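Local structure of Lin2960 protein (Listeria innocua, 3OOP) at residues A[52-57]-A[67-72]; A[73-76]-A[80-83]; A[38-43]-A[103-108]. The protein is of unknown function but probably binds DNA as a transcription regulator of the MarR type. All blocks are in the same frame, centred on the assembly; numbering follows the deposited sequence. Where two conformers were deposited one is given.

Contact 1: residues A[52-57]-A[67-72]; sequences ISQKEI and TVNRIV
The backbones of 52-57 and 67-72 come nearest at Gln-54 and Val-68, whose CA atoms lie 7.2 Å apart across the angle of a helix-turn-helix: helix 54-61 is its first helix, helix 65-77 the second. In winged-helix regulators such as MarR the second helix is usually the one that reads DNA, a role that remains inferred here. Gln-54, in the first turn after the N-cap residue Ser-53, carries most of the contact. Its chi1, -129°, lies off the staggered positions; the chain beyond CG is extended, and it slides past Val-68 in the opposite direction to end near Asn-69 and Val-72. Gln-54 CG rests on Val-68 CG1 at 3.9 Å and on Val-72 CG2 at 4.0 Å; the amide beyond has Val-72 CG1 3.9 Å from OE1. That oxygen also accepts a hydrogen bond from Arg-83 NH1 of strand 81-84, so both ends of the amide have a polar partner. Deeper in, Ile-57 turns CG2 to Val-68 CG1, at 4.0 Å and about a right angle; Ile-57 also packs on Val-42 and Ile-46 of helix 37-49. Asn-69 was deposited in two conformers, so its part is less certain. In the one given, Gln-54 NE2 donates to Asn-69 OD1 at 2.8 Å; the bond is bent (132° at the hydrogen), the two amide planes stand 84° apart, and NE2 sits above the carbonyl plane of Asn-69.

Contact 2: residues A[73-76]-A[80-83]; sequences DVLL and LIVR
Leu-76 sets CG anti to its carbonyl carbon (chi1 -76°) and reaches out over the strand, where Ile-81, with CG1 held between backbone N and carbonyl carbon (chi1 65°), lifts its chain against the helix. The two side chains cross at about a right angle, Leu-76 CD2 lying 3.8 Å from Ile-81 CG1 and 3.4 Å from the Ile-81 carbonyl O. Ile-81 CD1 goes on to Leu-75 CB at 3.7 Å, filling the angle between helix and strand. This is the passage from the second helix of the helix-turn-helix into the first strand of the wing in a winged-helix domain. The short connection is tied by a nearly straight backbone bond, Leu-80 N to Leu-75 O at 3.0 Å, and beside it Leu-75 CD2 packs on Leu-80 CD1. Further along the strand, Arg-83 bends at its third torsion and lays its guanidinium across Leu-76, whose CD1 sits over one face, toward the rim, 3.4 Å from NH2. The same NH2 makes a long salt bridge of 3.5 Å to Asp-73 OD1, with the carboxylate and guanidinium planes almost perpendicular, while Arg-83 NH1 is hydrogen-bonded to Gln-54 OE1.

Contact 3: residues A[38-43]-A[103-108]; sequences EQWSVL and KETTEL
Leu-108 sets its CB over the face of the six-membered ring of Trp-40, a CH-pi contact 4.0 Å from the ring centroid and 27° off the normal. CB is nearest to Trp-40 CZ3, at 3.6 Å, with CH2 a little beyond. From there the side chain slides past the indole in the opposite direction, and its branch CD1 ends 3.6 Å from CE3, nearer the fused side of the ring. The indole gets there because its CG is anti to the backbone N (chi1 169°), which carries the six-membered ring out from helix 37-49 to helix 99-119. Thr-105, one turn back from Leu-108, adds CG2 to the same ring at 3.7 Å from CZ3. On its other branch, OG1 has both methyls of Leu-43 at 4.0 Å; Thr-105 was deposited in two conformers, and this describes one. The segment axes pass 11.3 Å apart at 108°. The pairing joins helix 37-49, which packs against the helix-turn-helix, to the long helix that follows the wing. With no hydrogen bond across it, and with Thr-105 OG1 turned back to Gly-101 O of its own helix, the buried contact depends on dispersion and the hydrophobic effect.

In the fold
Contacts 1 and 2 lie within the winged-helix domain and contact 3 joins it to helix 99-119. The first two follow one another along the chain, both on helix 65-77 and both reaching the three-stranded sheet, with centres about 10 Å apart. Contact 3 brackets them: its segments come before and after, on helices 37-49 and 99-119, and its centre is about 14 Å from that of contact 1 and 12 Å from that of contact 2. Helix 37-49 meets both: Glu-38 forms a salt bridge with Arg-70, and Val-42 and Leu-43 pack on Leu-75. The likely DNA-reading helix 65-77 thus meets helix 54-61 and the wing directly, and connects to helix 99-119 through helix 37-49.

Contact 1: residues A[52-57]-A[67-72]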
ATOM      1  N   ILE A  52      31.080   3.684   4.844  1.00 32.58           N
ATOM      2  CA  ILE A  52      29.839   4.124   5.474  1.00 33.77           C
ATOM      3  C   ILE A  52      29.780   3.671   6.930  1.00 34.48           C
ATOM      4  O   ILE A  52      30.237   2.579   7.263  1.00 34.56           O
ATOM      5  CB  ILE A  52      28.581   3.631   4.695  1.00 33.03           C
ATOM      6  CG1 ILE A  52      27.307   4.149   5.371  1.00 33.97           C
ATOM      7  CG2 ILE A  52      28.589   2.088   4.542  1.00 32.33           C
ATOM      8  CD1 ILE A  52      26.019   3.882   4.625  1.00 36.13           C
ATOM      9  N   SER A  53      29.212   4.505   7.793  1.00 36.28           N
ATOM     10  CA  SER A  53      29.123   4.147   9.209  1.00 37.35           C
ATOM     11  C   SER A  53      28.028   3.102   9.465  1.00 38.07           C
ATOM     12  O   SER A  53      27.047   3.008   8.720  1.00 37.56           O
ATOM     13  CB  SER A  53      28.899   5.396  10.080  1.00 37.71           C
ATOM     14  OG  SER A  53      27.591   5.902   9.914  1.00 37.89           O
ATOM     15  N   GLN A  54      28.199   2.327  10.537  1.00 39.86           N
ATOM     16  CA  GLN A  54      27.216   1.327  10.934  1.00 41.15           C
ATOM     17  C   GLN A  54      25.880   1.985  11.273  1.00 41.83           C
ATOM     18  O   GLN A  54      24.818   1.432  10.982  1.00 42.13           O
ATOM     19  CB  GLN A  54      27.747   0.496  12.106  1.00 42.11           C
ATOM     20  CG  GLN A  54      27.662  -0.997  11.883  1.00 43.09           C
ATOM     21  CD  GLN A  54      28.606  -1.785  12.774  1.00 44.91           C
ATOM     22  OE1 GLN A  54      29.832  -1.659  12.685  1.00 45.95           O
ATOM     23  NE2 GLN A  54      28.039  -2.617  13.629  1.00 46.18           N
ATOM     24  N   LYS A  55      25.935   3.183  11.861  1.00 42.50           N
ATOM     25  CA  LYS A  55      24.740   3.990  12.072  1.00 42.92           C
ATOM     26  C   LYS A  55      23.984   4.260  10.759  1.00 42.16           C
ATOM     27  O   LYS A  55      22.774   4.047  10.684  1.00 41.58           O
ATOM     28  CB  LYS A  55      25.090   5.307  12.777  1.00 43.81           C
ATOM     29  CG  LYS A  55      23.900   6.235  12.937  1.00 46.18           C
ATOM     30  CD  LYS A  55      24.330   7.678  13.118  1.00 49.32           C
ATOM     31  CE  LYS A  55      23.262   8.623  12.574  1.00 51.16           C
ATOM     32  NZ  LYS A  55      22.071   8.777  13.467  1.00 52.65           N
ATOM     33  N   GLU A  56      24.699   4.721   9.727  1.00 41.58           N
ATOM     34  CA  GLU A  56      24.067   5.044   8.448  1.00 41.27           C
ATOM     35  C   GLU A  56      23.550   3.828   7.675  1.00 40.10           C
ATOM     36  O   GLU A  56      22.600   3.952   6.908  1.00 39.83           O
ATOM     37  CB  GLU A  56      24.994   5.894   7.568  1.00 41.71           C
ATOM     38  CG  GLU A  56      25.176   7.350   8.040  1.00 45.26           C
ATOM     39  CD  GLU A  56      23.902   8.188   7.971  1.00 48.65           C
ATOM     40  OE1 GLU A  56      23.042   7.923   7.097  1.00 50.40           O
ATOM     41  OE2 GLU A  56      23.761   9.129   8.792  1.00 51.17           O
ATOM     42  N   ILE A  57      24.166   2.662   7.867  1.00 39.31           N
ATOM     43  CA  ILE A  57      23.653   1.443   7.229  1.00 38.82           C
ATOM     44  C   ILE A  57      22.286   1.042   7.778  1.00 38.59           C
ATOM     45  O   ILE A  57      21.412   0.611   7.020  1.00 37.72           O
ATOM     46  CB  ILE A  57      24.655   0.256   7.287  1.00 38.94           C
ATOM     47  CG1 ILE A  57      25.679   0.396   6.172  1.00 39.60           C
ATOM     48  CG2 ILE A  57      23.942  -1.090   7.094  1.00 39.96           C
ATOM     49  CD1 ILE A  57      25.069   0.297   4.749  1.00 39.83           C
ATOM     50  N   THR A  67      20.471  -5.598  14.947  1.00 44.98           N
ATOM     51  CA  THR A  67      20.369  -6.394  13.721  1.00 43.85           C
ATOM     52  C   THR A  67      21.543  -6.104  12.788  1.00 43.09           C
ATOM     53  O   THR A  67      22.167  -7.032  12.269  1.00 42.01           O
ATOM     54  CB  THR A  67      19.032  -6.126  12.995  1.00 43.85           C
ATOM     55  OG1 THR A  67      17.948  -6.517  13.847  1.00 44.09           O
ATOM     56  CG2 THR A  67      18.938  -6.886  11.674  1.00 43.23           C
ATOM     57  N   VAL A  68      21.834  -4.819  12.586  1.00 42.36           N
ATOM     58  CA  VAL A  68      22.947  -4.415  11.725  1.00 41.72           C
ATOM     59  C   VAL A  68      24.264  -4.889  12.327  1.00 41.55           C
ATOM     60  O   VAL A  68      25.091  -5.459  11.615  1.00 40.93           O
ATOM     61  CB  VAL A  68      22.941  -2.894  11.430  1.00 41.67           C
ATOM     62  CG1 VAL A  68      24.258  -2.453  10.791  1.00 41.73           C
ATOM     63  CG2 VAL A  68      21.786  -2.555  10.503  1.00 41.75           C
ATOM     64  N   ASN A  69      24.437  -4.713  13.638  1.00 41.62           N
ATOM     65  CA  ASN A  69      25.634  -5.188  14.324  0.50 41.49           C
ATOM     66  C   ASN A  69      25.860  -6.685  14.083  1.00 41.14           C
ATOM     67  O   ASN A  69      26.977  -7.111  13.794  1.00 41.22           O
ATOM     68  CB  ASN A  69      25.563  -4.871  15.823  0.50 42.18           C
ATOM     69  CG  ASN A  69      25.510  -3.373  16.106  0.50 42.31           C
ATOM     70  OD1 ASN A  69      25.708  -2.547  15.208  0.50 42.67           O
ATOM     71  ND2 ASN A  69      25.239  -3.017  17.359  0.50 42.77           N
ATOM     72  N   ARG A  70      24.786  -7.467  14.180  1.00 40.18           N
ATOM     73  CA  ARG A  70      24.841  -8.920  13.965  1.00 39.02           C
ATOM     74  C   ARG A  70      25.263  -9.263  12.536  1.00 37.77           C
ATOM     75  O   ARG A  70      26.145 -10.103  12.328  1.00 37.46           O
ATOM     76  CB  ARG A  70      23.481  -9.560  14.267  1.00 39.38           C
ATOM     77  CG  ARG A  70      23.366 -11.038  13.860  1.00 39.69           C
ATOM     78  CD  ARG A  70      22.044 -11.678  14.311  1.00 41.81           C
ATOM     79  NE  ARG A  70      20.850 -11.070  13.712  1.00 41.75           N
ATOM     80  CZ  ARG A  70      20.394 -11.320  12.488  1.00 42.28           C
ATOM     81  NH1 ARG A  70      21.039 -12.147  11.668  1.00 42.05           N
ATOM     82  NH2 ARG A  70      19.296 -10.710  12.065  1.00 43.36           N
ATOM     83  N   ILE A  71      24.614  -8.631  11.563  1.00 36.45           N
ATOM     84  CA  ILE A  71      24.887  -8.908  10.144  1.00 35.29           C
ATOM     85  C   ILE A  71      26.299  -8.458   9.753  1.00 34.86           C
ATOM     86  O   ILE A  71      27.014  -9.187   9.060  1.00 34.10           O
ATOM     87  CB  ILE A  71      23.823  -8.291   9.195  1.00 34.92           C
ATOM     88  CG1 ILE A  71      22.440  -8.913   9.456  1.00 35.38           C
ATOM     89  CG2 ILE A  71      24.216  -8.505   7.735  1.00 34.29           C
ATOM     90  CD1 ILE A  71      21.264  -8.131   8.875  1.00 34.63           C
ATOM     91  N   VAL A  72      26.698  -7.269  10.208  1.00 34.41           N
ATOM     92  CA  VAL A  72      28.067  -6.780   9.996  1.00 34.43           C
ATOM     93  C   VAL A  72      29.097  -7.781  10.532  1.00 34.97           C
ATOM     94  O   VAL A  72      30.095  -8.071   9.872  1.00 34.69           O
ATOM     95  CB  VAL A  72      28.268  -5.361  10.579  1.00 34.32           C
ATOM     96  CG1 VAL A  72      29.744  -4.978  10.633  1.00 34.69           C
ATOM     97  CG2 VAL A  72      27.504  -4.360   9.736  1.00 32.84           C
TER

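Contact 2: residues A[73-76]-A[80-83]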
ATOM      1  N   ASP A  73      28.846  -8.329  11.718  1.00 35.71           N
ATOM      2  CA  ASP A  73      29.734  -9.369  12.236  1.00 36.40           C
ATOM      3  C   ASP A  73      29.854 -10.599  11.316  1.00 35.52           C
ATOM      4  O   ASP A  73      30.955 -11.100  11.107  1.00 35.74           O
ATOM      5  CB  ASP A  73      29.370  -9.737  13.679  1.00 37.74           C
ATOM      6  CG  ASP A  73      29.678  -8.606  14.663  1.00 41.83           C
ATOM      7  OD1 ASP A  73      30.526  -7.736  14.342  1.00 46.07           O
ATOM      8  OD2 ASP A  73      29.069  -8.578  15.763  1.00 46.72           O
ATOM      9  N   VAL A  74      28.746 -11.059  10.736  1.00 34.53           N
ATOM     10  CA  VAL A  74      28.798 -12.190   9.794  1.00 33.81           C
ATOM     11  C   VAL A  74      29.593 -11.812   8.539  1.00 32.96           C
ATOM     12  O   VAL A  74      30.408 -12.599   8.059  1.00 32.04           O
ATOM     13  CB  VAL A  74      27.392 -12.705   9.388  1.00 33.84           C
ATOM     14  CG1 VAL A  74      27.509 -13.803   8.327  1.00 35.12           C
ATOM     15  CG2 VAL A  74      26.629 -13.225  10.623  1.00 34.24           C
ATOM     16  N   LEU A  75      29.370 -10.604   8.032  1.00 31.48           N
ATOM     17  CA  LEU A  75      30.057 -10.154   6.810  1.00 31.58           C
ATOM     18  C   LEU A  75      31.563  -9.957   7.010  1.00 31.92           C
ATOM     19  O   LEU A  75      32.353 -10.204   6.100  1.00 32.42           O
ATOM     20  CB  LEU A  75      29.406  -8.889   6.243  1.00 30.10           C
ATOM     21  CG  LEU A  75      27.960  -9.004   5.744  1.00 29.74           C
ATOM     22  CD1 LEU A  75      27.450  -7.620   5.319  1.00 30.12           C
ATOM     23  CD2 LEU A  75      27.838 -10.000   4.597  1.00 30.45           C
ATOM     24  N   LEU A  76      31.951  -9.527   8.207  1.00 33.41           N
ATOM     25  CA  LEU A  76      33.358  -9.467   8.588  1.00 33.99           C
ATOM     26  C   LEU A  76      33.978 -10.864   8.641  1.00 34.39           C
ATOM     27  O   LEU A  76      35.075 -11.076   8.108  1.00 34.52           O
ATOM     28  CB  LEU A  76      33.529  -8.740   9.930  1.00 34.40           C
ATOM     29  CG  LEU A  76      33.401  -7.211   9.900  1.00 34.73           C
ATOM     30  CD1 LEU A  76      33.266  -6.673  11.305  1.00 36.37           C
ATOM     31  CD2 LEU A  76      34.577  -6.546   9.171  1.00 34.88           C
ATOM     32  N   LEU A  80      34.037 -10.238   3.649  1.00 30.43           N
ATOM     33  CA  LEU A  80      33.417  -9.503   2.539  1.00 29.46           C
ATOM     34  C   LEU A  80      33.514  -8.000   2.767  1.00 29.48           C
ATOM     35  O   LEU A  80      33.431  -7.209   1.828  1.00 28.66           O
ATOM     36  CB  LEU A  80      31.950  -9.934   2.352  1.00 28.84           C
ATOM     37  CG  LEU A  80      31.765 -11.430   2.036  1.00 28.83           C
ATOM     38  CD1 LEU A  80      30.285 -11.854   2.042  1.00 30.16           C
ATOM     39  CD2 LEU A  80      32.444 -11.792   0.721  1.00 29.34           C
ATOM     40  N   ILE A  81      33.694  -7.608   4.019  1.00 29.95           N
ATOM     41  CA  ILE A  81      33.809  -6.191   4.358  1.00 31.49           C
ATOM     42  C   ILE A  81      34.954  -5.987   5.346  1.00 33.74           C
ATOM     43  O   ILE A  81      35.458  -6.949   5.940  1.00 33.32           O
ATOM     44  CB  ILE A  81      32.483  -5.605   4.933  1.00 30.93           C
ATOM     45  CG1 ILE A  81      32.127  -6.268   6.276  1.00 30.38           C
ATOM     46  CG2 ILE A  81      31.340  -5.728   3.892  1.00 30.87           C
ATOM     47  CD1 ILE A  81      30.943  -5.597   7.020  1.00 29.11           C
ATOM     48  N   VAL A  82      35.360  -4.736   5.505  1.00 36.00           N
ATOM     49  CA  VAL A  82      36.381  -4.380   6.471  1.00 39.47           C
ATOM     50  C   VAL A  82      35.846  -3.215   7.300  1.00 41.46           C
ATOM     51  O   VAL A  82      35.098  -2.369   6.788  1.00 40.73           O
ATOM     52  CB  VAL A  82      37.741  -4.088   5.764  1.00 39.92           C
ATOM     53  CG1 VAL A  82      37.673  -2.828   4.911  1.00 40.91           C
ATOM     54  CG2 VAL A  82      38.885  -4.023   6.762  1.00 41.39           C
ATOM     55  N   ARG A  83      36.184  -3.205   8.587  1.00 44.02           N
ATOM     56  CA  ARG A  83      35.752  -2.154   9.500  1.00 47.16           C
ATOM     57  C   ARG A  83      36.991  -1.410   9.988  1.00 49.12           C
ATOM     58  O   ARG A  83      37.848  -1.999  10.642  1.00 49.56           O
ATOM     59  CB  ARG A  83      34.962  -2.753  10.672  1.00 47.16           C
ATOM     60  CG  ARG A  83      34.419  -1.724  11.671  1.00 48.89           C
ATOM     61  CD  ARG A  83      33.229  -2.268  12.475  1.00 49.67           C
ATOM     62  NE  ARG A  83      33.572  -3.471  13.240  1.00 51.33           N
ATOM     63  CZ  ARG A  83      32.682  -4.290  13.801  1.00 51.65           C
ATOM     64  NH1 ARG A  83      31.378  -4.058  13.685  1.00 51.13           N
ATOM     65  NH2 ARG A  83      33.096  -5.355  14.477  1.00 52.64           N
TER

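Contact 3: residues A[38-43]-A[103-108]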
ATOM      1  N   GLU A  38      19.146 -10.920   3.964  1.00 35.91           N
ATOM      2  CA  GLU A  38      19.439  -9.850   4.924  1.00 35.41           C
ATOM      3  C   GLU A  38      20.907  -9.404   4.849  1.00 33.94           C
ATOM      4  O   GLU A  38      21.222  -8.226   5.028  1.00 33.63           O
ATOM      5  CB  GLU A  38      19.034 -10.245   6.359  1.00 36.47           C
ATOM      6  CG  GLU A  38      19.905 -11.326   7.001  1.00 38.68           C
ATOM      7  CD  GLU A  38      19.595 -11.570   8.478  1.00 42.20           C
ATOM      8  OE1 GLU A  38      20.174 -12.526   9.035  1.00 44.90           O
ATOM      9  OE2 GLU A  38      18.784 -10.827   9.077  1.00 43.83           O
ATOM     10  N   GLN A  39      21.798 -10.359   4.570  1.00 32.72           N
ATOM     11  CA  GLN A  39      23.212 -10.057   4.368  1.00 31.35           C
ATOM     12  C   GLN A  39      23.374  -9.245   3.093  1.00 30.35           C
ATOM     13  O   GLN A  39      24.210  -8.346   3.026  1.00 30.37           O
ATOM     14  CB  GLN A  39      24.035 -11.346   4.305  1.00 31.12           C
ATOM     15  CG  GLN A  39      24.199 -12.027   5.656  1.00 32.76           C
ATOM     16  CD  GLN A  39      24.630 -13.478   5.533  1.00 33.41           C
ATOM     17  OE1 GLN A  39      25.021 -13.939   4.456  1.00 34.08           O
ATOM     18  NE2 GLN A  39      24.556 -14.208   6.637  1.00 34.87           N
ATOM     19  N   TRP A  40      22.576  -9.569   2.083  1.00 29.57           N
ATOM     20  CA  TRP A  40      22.616  -8.843   0.820  1.00 29.41           C
ATOM     21  C   TRP A  40      22.173  -7.400   1.006  1.00 29.27           C
ATOM     22  O   TRP A  40      22.808  -6.490   0.481  1.00 29.13           O
ATOM     23  CB  TRP A  40      21.766  -9.546  -0.229  1.00 29.52           C
ATOM     24  CG  TRP A  40      21.527  -8.759  -1.489  1.00 30.02           C
ATOM     25  CD1 TRP A  40      20.319  -8.391  -1.993  1.00 31.17           C
ATOM     26  CD2 TRP A  40      22.513  -8.259  -2.403  1.00 33.04           C
ATOM     27  NE1 TRP A  40      20.480  -7.704  -3.171  1.00 31.85           N
ATOM     28  CE2 TRP A  40      21.817  -7.594  -3.442  1.00 32.99           C
ATOM     29  CE3 TRP A  40      23.913  -8.293  -2.441  1.00 34.10           C
ATOM     30  CZ2 TRP A  40      22.473  -6.979  -4.518  1.00 34.68           C
ATOM     31  CZ3 TRP A  40      24.568  -7.673  -3.514  1.00 36.14           C
ATOM     32  CH2 TRP A  40      23.841  -7.025  -4.536  1.00 35.83           C
ATOM     33  N   SER A  41      21.109  -7.189   1.774  1.00 29.80           N
ATOM     34  CA  SER A  41      20.634  -5.827   2.042  1.00 30.18           C
ATOM     35  C   SER A  41      21.758  -4.960   2.584  1.00 29.44           C
ATOM     36  O   SER A  41      21.960  -3.828   2.124  1.00 29.76           O
ATOM     37  CB  SER A  41      19.470  -5.829   3.032  1.00 30.84           C
ATOM     38  OG  SER A  41      18.363  -6.508   2.468  1.00 36.07           O
ATOM     39  N   VAL A  42      22.488  -5.495   3.555  1.00 28.43           N
ATOM     40  CA  VAL A  42      23.573  -4.752   4.182  1.00 28.05           C
ATOM     41  C   VAL A  42      24.749  -4.576   3.211  1.00 27.99           C
ATOM     42  O   VAL A  42      25.258  -3.469   3.058  1.00 27.55           O
ATOM     43  CB  VAL A  42      23.996  -5.371   5.534  1.00 28.11           C
ATOM     44  CG1 VAL A  42      25.234  -4.684   6.068  1.00 28.12           C
ATOM     45  CG2 VAL A  42      22.856  -5.235   6.547  1.00 28.77           C
ATOM     46  N   LEU A  43      25.153  -5.658   2.546  1.00 28.05           N
ATOM     47  CA  LEU A  43      26.238  -5.606   1.554  1.00 29.05           C
ATOM     48  C   LEU A  43      25.990  -4.584   0.452  1.00 28.97           C
ATOM     49  O   LEU A  43      26.881  -3.788   0.134  1.00 29.06           O
ATOM     50  CB  LEU A  43      26.440  -6.972   0.897  1.00 29.66           C
ATOM     51  CG  LEU A  43      27.533  -7.926   1.327  1.00 32.09           C
ATOM     52  CD1 LEU A  43      27.521  -9.118   0.368  1.00 33.90           C
ATOM     53  CD2 LEU A  43      28.926  -7.267   1.351  1.00 32.29           C
ATOM     54  N   LYS A 103      33.831  -8.498  -5.500  1.00 28.43           N
ATOM     55  CA  LYS A 103      33.592  -9.589  -6.450  1.00 29.25           C
ATOM     56  C   LYS A 103      32.184 -10.175  -6.258  1.00 28.94           C
ATOM     57  O   LYS A 103      31.412 -10.300  -7.211  1.00 28.90           O
ATOM     58  CB  LYS A 103      34.662 -10.679  -6.287  1.00 30.09           C
ATOM     59  CG  LYS A 103      34.462 -11.920  -7.166  1.00 33.07           C
ATOM     60  CD  LYS A 103      35.525 -13.001  -6.924  1.00 37.45           C
ATOM     61  CE  LYS A 103      35.198 -13.833  -5.694  1.00 40.42           C
ATOM     62  NZ  LYS A 103      35.794 -15.197  -5.771  1.00 43.69           N
ATOM     63  N   GLU A 104      31.859 -10.535  -5.022  1.00 28.61           N
ATOM     64  CA  GLU A 104      30.574 -11.167  -4.748  1.00 29.01           C
ATOM     65  C   GLU A 104      29.393 -10.221  -4.962  1.00 28.54           C
ATOM     66  O   GLU A 104      28.369 -10.631  -5.518  1.00 28.30           O
ATOM     67  CB  GLU A 104      30.569 -11.821  -3.351  1.00 29.36           C
ATOM     68  CG  GLU A 104      31.520 -13.030  -3.305  1.00 33.02           C
ATOM     69  CD  GLU A 104      31.153 -14.099  -2.271  1.00 36.49           C
ATOM     70  OE1 GLU A 104      30.108 -13.980  -1.592  1.00 37.40           O
ATOM     71  OE2 GLU A 104      31.922 -15.085  -2.154  1.00 41.00           O
ATOM     72  N   THR A 105      29.539  -8.956  -4.573  1.00 28.12           N
ATOM     73  CA  THR A 105      28.465  -7.980  -4.761  0.50 28.19           C
ATOM     74  C   THR A 105      28.212  -7.743  -6.254  1.00 28.55           C
ATOM     75  O   THR A 105      27.069  -7.625  -6.681  1.00 29.07           O
ATOM     76  CB  THR A 105      28.756  -6.668  -4.005  0.50 27.99           C
ATOM     77  OG1 THR A 105      28.997  -6.968  -2.623  0.50 28.12           O
ATOM     78  CG2 THR A 105      27.587  -5.691  -4.106  0.50 27.83           C
ATOM     79  N   THR A 106      29.289  -7.688  -7.044  1.00 28.81           N
ATOM     80  CA  THR A 106      29.156  -7.522  -8.498  1.00 29.68           C
ATOM     81  C   THR A 106      28.379  -8.702  -9.099  1.00 29.77           C
ATOM     82  O   THR A 106      27.442  -8.512  -9.878  1.00 29.89           O
ATOM     83  CB  THR A 106      30.531  -7.330  -9.178  1.00 30.20           C
ATOM     84  OG1 THR A 106      31.064  -6.067  -8.773  1.00 31.65           O
ATOM     85  CG2 THR A 106      30.423  -7.359 -10.706  1.00 30.92           C
ATOM     86  N   GLU A 107      28.750  -9.915  -8.700  1.00 29.86           N
ATOM     87  CA  GLU A 107      28.096 -11.130  -9.170  1.00 30.88           C
ATOM     88  C   GLU A 107      26.603 -11.121  -8.807  1.00 30.50           C
ATOM     89  O   GLU A 107      25.753 -11.363  -9.672  1.00 30.55           O
ATOM     90  CB  GLU A 107      28.816 -12.356  -8.585  1.00 32.08           C
ATOM     91  CG  GLU A 107      28.398 -13.717  -9.157  1.00 35.93           C
ATOM     92  CD  GLU A 107      29.185 -14.886  -8.564  1.00 40.83           C
ATOM     93  OE1 GLU A 107      28.848 -16.048  -8.888  1.00 44.67           O
ATOM     94  OE2 GLU A 107      30.138 -14.653  -7.778  1.00 42.52           O
ATOM     95  N   LEU A 108      26.291 -10.810  -7.546  1.00 29.76           N
ATOM     96  CA  LEU A 108      24.902 -10.753  -7.078  1.00 29.45           C
ATOM     97  C   LEU A 108      24.112  -9.645  -7.764  1.00 29.45           C
ATOM     98  O   LEU A 108      22.971  -9.879  -8.199  1.00 29.17           O
ATOM     99  CB  LEU A 108      24.844 -10.589  -5.553  1.00 29.77           C
ATOM    100  CG  LEU A 108      25.453 -11.719  -4.726  1.00 30.90           C
ATOM    101  CD1 LEU A 108      25.626 -11.298  -3.261  1.00 32.04           C
ATOM    102  CD2 LEU A 108      24.605 -12.983  -4.828  1.00 34.43           C
TER